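Local coordinates for assembly chaperone of ribosomal protein L4 (Acl4) (Chaetomium thermophilum, PDB 5TQB) that probably shields ribosomal protein L4 as its dedicated assembly chaperone, using an all-helical scaffold that includes a tetratricopeptide repeat, at residues B[261-266]-B[313-318]; B[305-310]-B[323-328]. All coordinates share one frame; numbering follows the deposited sequence.

In the fold
Helices 4-16 to 244-257 lead along the all-helical chain to its last three, where both contacts lie. Contact 1 starts at residues 261-266, the beginning of helix 262-281, and closes a mostly helical loop of 46 residues on 313-318, the link between helices 291-313 and 318-333. Contact 2 starts inside that loop, at 305-310, and ends beyond it at 323-328, so the two cross rather than nest. Together they tie the last three helices into one bundle at the C-terminal end. Their centres lie about 9 Å apart, and Y315 N sits 3.0 Å from F310 O, a probable hydrogen bond where helix 291-313 gives way to the link.

Contact 1 of 2, residues B[261-266]-B[313-318]; sequences SVEVWY and EEYEDE
The N-terminal turn of helix 262-281 meets the interhelical link at V262 and Y315, just after helix 291-313 ends in a Schellman motif at E314. V262 sits over one face of the tyrosine ring as a CH-pi contact: CB lies 3.8 Å from the ring centroid and only 5° off its normal. With CG1 anti to the backbone N (chi1 177°), the two methyls spread over that same face, CG2 3.6 Å from Y315 CD1 and CG1 3.9 Å from Y315 CD2, toward its two edges. A beta-branched valine suits this place because its fork spreads over a flat surface. F310 meets the same ring edge-to-face.

The phenol end is polar. A water accepts a bond from E263 N at 2.8 Å and is hydrogen-bonded to Y315 OH at 3.1 Å, serving an N-H of the helix's first turn. E263 OE2 stands 3.7 Å from Y315 OH, its carboxylate plane 81° from the ring. D317 is held by OD2 capping L320 N and by bonds from both oxygens to another protein's chain. E263 OE2 and D317 OD1 are 5.0 Å apart; their like charges would probably repel, which the positive ends of the two helices may ease.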
# COMPACT_ATOMS: atom_id res chain seq x y z
N SER B 261 -10.81 4.20 0.70
CA SER B 261 -10.84 2.97 1.47
C SER B 261 -11.81 3.08 2.64
O SER B 261 -11.49 3.66 3.68
CB SER B 261 -9.45 2.65 2.00
OG SER B 261 -9.46 1.45 2.75
N VAL B 262 -13.00 2.52 2.46
CA VAL B 262 -14.05 2.60 3.46
C VAL B 262 -13.57 2.06 4.80
O VAL B 262 -13.74 2.70 5.84
CB VAL B 262 -15.29 1.80 3.02
CG1 VAL B 262 -16.38 1.81 4.12
CG2 VAL B 262 -15.85 2.36 1.73
N GLU B 263 -12.96 0.88 4.75
CA GLU B 263 -12.57 0.16 5.95
C GLU B 263 -11.51 0.91 6.74
O GLU B 263 -11.43 0.80 7.96
CB GLU B 263 -12.09 -1.24 5.59
CG GLU B 263 -11.90 -2.15 6.80
CD GLU B 263 -12.04 -3.63 6.45
OE1 GLU B 263 -11.58 -4.47 7.26
OE2 GLU B 263 -12.61 -3.95 5.39
N VAL B 264 -10.69 1.70 6.04
CA VAL B 264 -9.65 2.47 6.72
C VAL B 264 -10.21 3.73 7.37
O VAL B 264 -9.75 4.13 8.44
CB VAL B 264 -8.49 2.80 5.78
CG1 VAL B 264 -7.49 3.75 6.45
CG2 VAL B 264 -7.78 1.52 5.37
N TRP B 265 -11.21 4.35 6.75
CA TRP B 265 -11.86 5.50 7.38
C TRP B 265 -12.53 5.04 8.67
O TRP B 265 -12.47 5.72 9.69
CB TRP B 265 -12.90 6.14 6.44
CG TRP B 265 -12.31 7.06 5.41
CD1 TRP B 265 -12.28 6.86 4.06
CD2 TRP B 265 -11.67 8.32 5.64
NE1 TRP B 265 -11.66 7.92 3.44
CE2 TRP B 265 -11.28 8.83 4.39
CE3 TRP B 265 -11.39 9.07 6.79
CZ2 TRP B 265 -10.62 10.06 4.25
CZ3 TRP B 265 -10.74 10.28 6.65
CH2 TRP B 265 -10.36 10.77 5.39
N TYR B 266 -13.14 3.86 8.62
CA TYR B 266 -13.78 3.28 9.80
C TYR B 266 -12.77 2.99 10.90
O TYR B 266 -12.95 3.40 12.05
CB TYR B 266 -14.51 2.00 9.43
CG TYR B 266 -15.02 1.26 10.63
CD1 TYR B 266 -16.18 1.68 11.28
CD2 TYR B 266 -14.35 0.16 11.14
CE1 TYR B 266 -16.65 1.02 12.38
CE2 TYR B 266 -14.81 -0.50 12.24
CZ TYR B 266 -15.96 -0.07 12.86
OH TYR B 266 -16.42 -0.75 13.97
N GLU B 313 -19.14 4.63 -3.11
CA GLU B 313 -18.58 3.40 -3.65
C GLU B 313 -19.60 2.26 -3.68
O GLU B 313 -19.32 1.19 -4.21
CB GLU B 313 -17.36 2.96 -2.83
CG GLU B 313 -16.18 3.92 -2.92
CD GLU B 313 -15.55 3.94 -4.30
OE1 GLU B 313 -14.89 2.94 -4.67
OE2 GLU B 313 -15.71 4.95 -5.02
N GLU B 314 -20.78 2.51 -3.12
CA GLU B 314 -21.82 1.49 -3.04
C GLU B 314 -21.29 0.25 -2.32
O GLU B 314 -21.43 -0.88 -2.79
CB GLU B 314 -22.35 1.14 -4.44
CG GLU B 314 -23.04 2.31 -5.13
CD GLU B 314 -23.28 2.08 -6.61
OE1 GLU B 314 -22.40 1.51 -7.28
OE2 GLU B 314 -24.36 2.48 -7.10
N TYR B 315 -20.69 0.48 -1.16
CA TYR B 315 -20.09 -0.57 -0.34
C TYR B 315 -21.16 -1.54 0.14
O TYR B 315 -22.33 -1.19 0.21
CB TYR B 315 -19.36 0.06 0.85
CG TYR B 315 -18.13 -0.70 1.30
CD1 TYR B 315 -17.02 -0.80 0.47
CD2 TYR B 315 -18.08 -1.29 2.56
CE1 TYR B 315 -15.88 -1.48 0.88
CE2 TYR B 315 -16.95 -1.97 2.98
CZ TYR B 315 -15.85 -2.07 2.14
OH TYR B 315 -14.73 -2.75 2.56
N GLU B 316 -20.73 -2.76 0.49
CA GLU B 316 -21.66 -3.83 0.84
C GLU B 316 -21.43 -4.43 2.24
O GLU B 316 -22.02 -5.46 2.58
CB GLU B 316 -21.59 -4.94 -0.22
CG GLU B 316 -22.04 -4.49 -1.60
CD GLU B 316 -21.91 -5.58 -2.65
OE1 GLU B 316 -21.66 -6.75 -2.27
OE2 GLU B 316 -22.05 -5.28 -3.85
N ASP B 317 -20.60 -3.78 3.05
CA ASP B 317 -20.41 -4.18 4.44
C ASP B 317 -21.45 -3.47 5.30
O ASP B 317 -21.17 -2.45 5.93
CB ASP B 317 -18.99 -3.85 4.92
CG ASP B 317 -18.64 -4.51 6.25
OD1 ASP B 317 -17.43 -4.78 6.48
OD2 ASP B 317 -19.56 -4.75 7.07
N GLU B 318 -22.67 -4.01 5.32
CA GLU B 318 -23.78 -3.39 6.04
C GLU B 318 -23.50 -3.22 7.53
O GLU B 318 -23.81 -2.17 8.10
CB GLU B 318 -25.07 -4.19 5.84
CG GLU B 318 -25.60 -4.15 4.41
CD GLU B 318 -26.90 -4.92 4.23
OE1 GLU B 318 -27.27 -5.70 5.13
OE2 GLU B 318 -27.55 -4.74 3.18
O HOH W 1 -12.52 -0.52 2.36

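Contact 2 of 2, residues B[305-310]-B[323-328]; sequences QCLKVF and HAKELI. With EDO (1,2-ethanediol), chain G.
Next to A324, which meets L307 across the helices, the H323 ring carries L327 CD1 on one face, 3.8 Å above its plane and offset toward the rim, while Y266 OH bonds ND1. A second flat group, the carboxamide of Q305, gives a weak hydrogen bond of 3.0 Å from NE2 to O2 of an ethanediol probably from the crystallisation liquor, bent to 121° at the hydrogen. Glutamine suits because its CG packs on W265 while the polar amide stays at the partly exposed surface. With an alanine here, W265 would probably lose part of its cover and the ethanediol its weak N-H partner.

Between the helices, L307 does the work. With CG anti to the carbonyl carbon (chi1 -84°), CD2 comes tightly against A324 CB at 3.3 Å. The same methyl meets I328 CD1 tip to tip at 3.9 Å, and K325 adds a looser contact, its CE 4.3 Å from L307 CD1. Alanine suits its place because its single methyl takes the leucine tip while the helix axes lie 10.2 Å apart. Crossing at -149°, segments 305-310 and 323-328 run roughly antiparallel, the geometry of a helical hairpin, here the one that ends the chain.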
# COMPACT_ATOMS: atom_id res chain seq x y z
N GLN B 305 -16.88 10.72 7.04
CA GLN B 305 -16.22 10.52 5.76
C GLN B 305 -16.30 9.06 5.34
O GLN B 305 -16.36 8.75 4.15
CB GLN B 305 -14.77 10.97 5.84
CG GLN B 305 -14.03 10.94 4.51
CD GLN B 305 -14.63 11.89 3.49
OE1 GLN B 305 -15.25 12.89 3.84
NE2 GLN B 305 -14.45 11.57 2.21
N CYS B 306 -16.32 8.16 6.32
CA CYS B 306 -16.47 6.74 6.03
C CYS B 306 -17.81 6.49 5.35
O CYS B 306 -17.86 5.87 4.29
CB CYS B 306 -16.35 5.91 7.30
SG CYS B 306 -16.85 4.18 7.12
N LEU B 307 -18.88 6.99 5.95
CA LEU B 307 -20.22 6.80 5.39
C LEU B 307 -20.37 7.49 4.04
O LEU B 307 -21.11 7.03 3.18
CB LEU B 307 -21.31 7.32 6.34
CG LEU B 307 -21.83 6.45 7.49
CD1 LEU B 307 -22.02 4.99 7.08
CD2 LEU B 307 -20.90 6.53 8.69
N LYS B 308 -19.68 8.61 3.88
CA LYS B 308 -19.74 9.35 2.63
C LYS B 308 -19.18 8.47 1.51
O LYS B 308 -19.86 8.20 0.53
CB LYS B 308 -18.95 10.65 2.76
CG LYS B 308 -19.02 11.54 1.53
CD LYS B 308 -18.22 12.82 1.74
CE LYS B 308 -18.38 13.76 0.57
NZ LYS B 308 -17.61 15.02 0.79
N VAL B 309 -17.94 8.02 1.68
CA VAL B 309 -17.29 7.12 0.72
C VAL B 309 -18.04 5.80 0.60
O VAL B 309 -18.04 5.18 -0.46
CB VAL B 309 -15.83 6.83 1.13
CG1 VAL B 309 -15.17 5.84 0.18
CG2 VAL B 309 -15.02 8.12 1.19
N PHE B 310 -18.68 5.38 1.69
CA PHE B 310 -19.49 4.17 1.71
C PHE B 310 -20.59 4.26 0.65
O PHE B 310 -20.76 3.36 -0.17
CB PHE B 310 -20.10 3.99 3.11
CG PHE B 310 -20.75 2.66 3.34
CD1 PHE B 310 -21.95 2.34 2.72
CD2 PHE B 310 -20.18 1.74 4.20
CE1 PHE B 310 -22.56 1.12 2.95
CE2 PHE B 310 -20.78 0.52 4.43
CZ PHE B 310 -21.97 0.21 3.81
N HIS B 323 -22.55 0.37 12.24
CA HIS B 323 -21.77 0.65 13.44
C HIS B 323 -21.21 2.07 13.41
O HIS B 323 -21.16 2.75 14.44
CB HIS B 323 -20.63 -0.34 13.60
CG HIS B 323 -19.96 -0.27 14.93
ND1 HIS B 323 -18.61 -0.47 15.10
CD2 HIS B 323 -20.47 -0.04 16.17
CE1 HIS B 323 -18.31 -0.36 16.39
NE2 HIS B 323 -19.42 -0.10 17.05
N ALA B 324 -20.78 2.51 12.23
CA ALA B 324 -20.25 3.85 12.07
C ALA B 324 -21.33 4.86 12.46
O ALA B 324 -21.05 5.86 13.12
CB ALA B 324 -19.79 4.07 10.64
N LYS B 325 -22.57 4.57 12.07
CA LYS B 325 -23.69 5.43 12.45
C LYS B 325 -23.86 5.46 13.97
O LYS B 325 -23.98 6.54 14.55
CB LYS B 325 -24.98 4.96 11.78
CG LYS B 325 -24.98 5.15 10.27
CD LYS B 325 -26.26 4.61 9.64
CE LYS B 325 -26.14 4.51 8.13
NZ LYS B 325 -27.38 3.98 7.51
N GLU B 326 -23.84 4.29 14.61
CA GLU B 326 -23.99 4.21 16.07
C GLU B 326 -22.94 5.05 16.77
O GLU B 326 -23.24 5.75 17.74
CB GLU B 326 -23.82 2.77 16.57
CG GLU B 326 -24.91 1.79 16.17
CD GLU B 326 -24.66 0.40 16.74
OE1 GLU B 326 -24.45 0.29 17.96
OE2 GLU B 326 -24.64 -0.58 15.96
N LEU B 327 -21.70 4.98 16.27
CA LEU B 327 -20.58 5.69 16.88
C LEU B 327 -20.74 7.21 16.75
O LEU B 327 -20.44 7.94 17.69
CB LEU B 327 -19.27 5.24 16.25
CG LEU B 327 -18.83 3.80 16.58
CD1 LEU B 327 -17.72 3.32 15.65
CD2 LEU B 327 -18.39 3.69 18.05
N ILE B 328 -21.22 7.67 15.60
CA ILE B 328 -21.44 9.09 15.40
C ILE B 328 -22.55 9.58 16.33
O ILE B 328 -22.39 10.59 17.02
CB ILE B 328 -21.80 9.42 13.94
CG1 ILE B 328 -20.59 9.15 13.04
CG2 ILE B 328 -22.23 10.87 13.80
CD1 ILE B 328 -20.87 9.23 11.56
C1 EDO G . -11.14 12.95 1.41
O1 EDO G . -9.81 12.55 1.69
C2 EDO G . -11.68 12.17 0.23
O2 EDO G . -11.97 10.84 0.63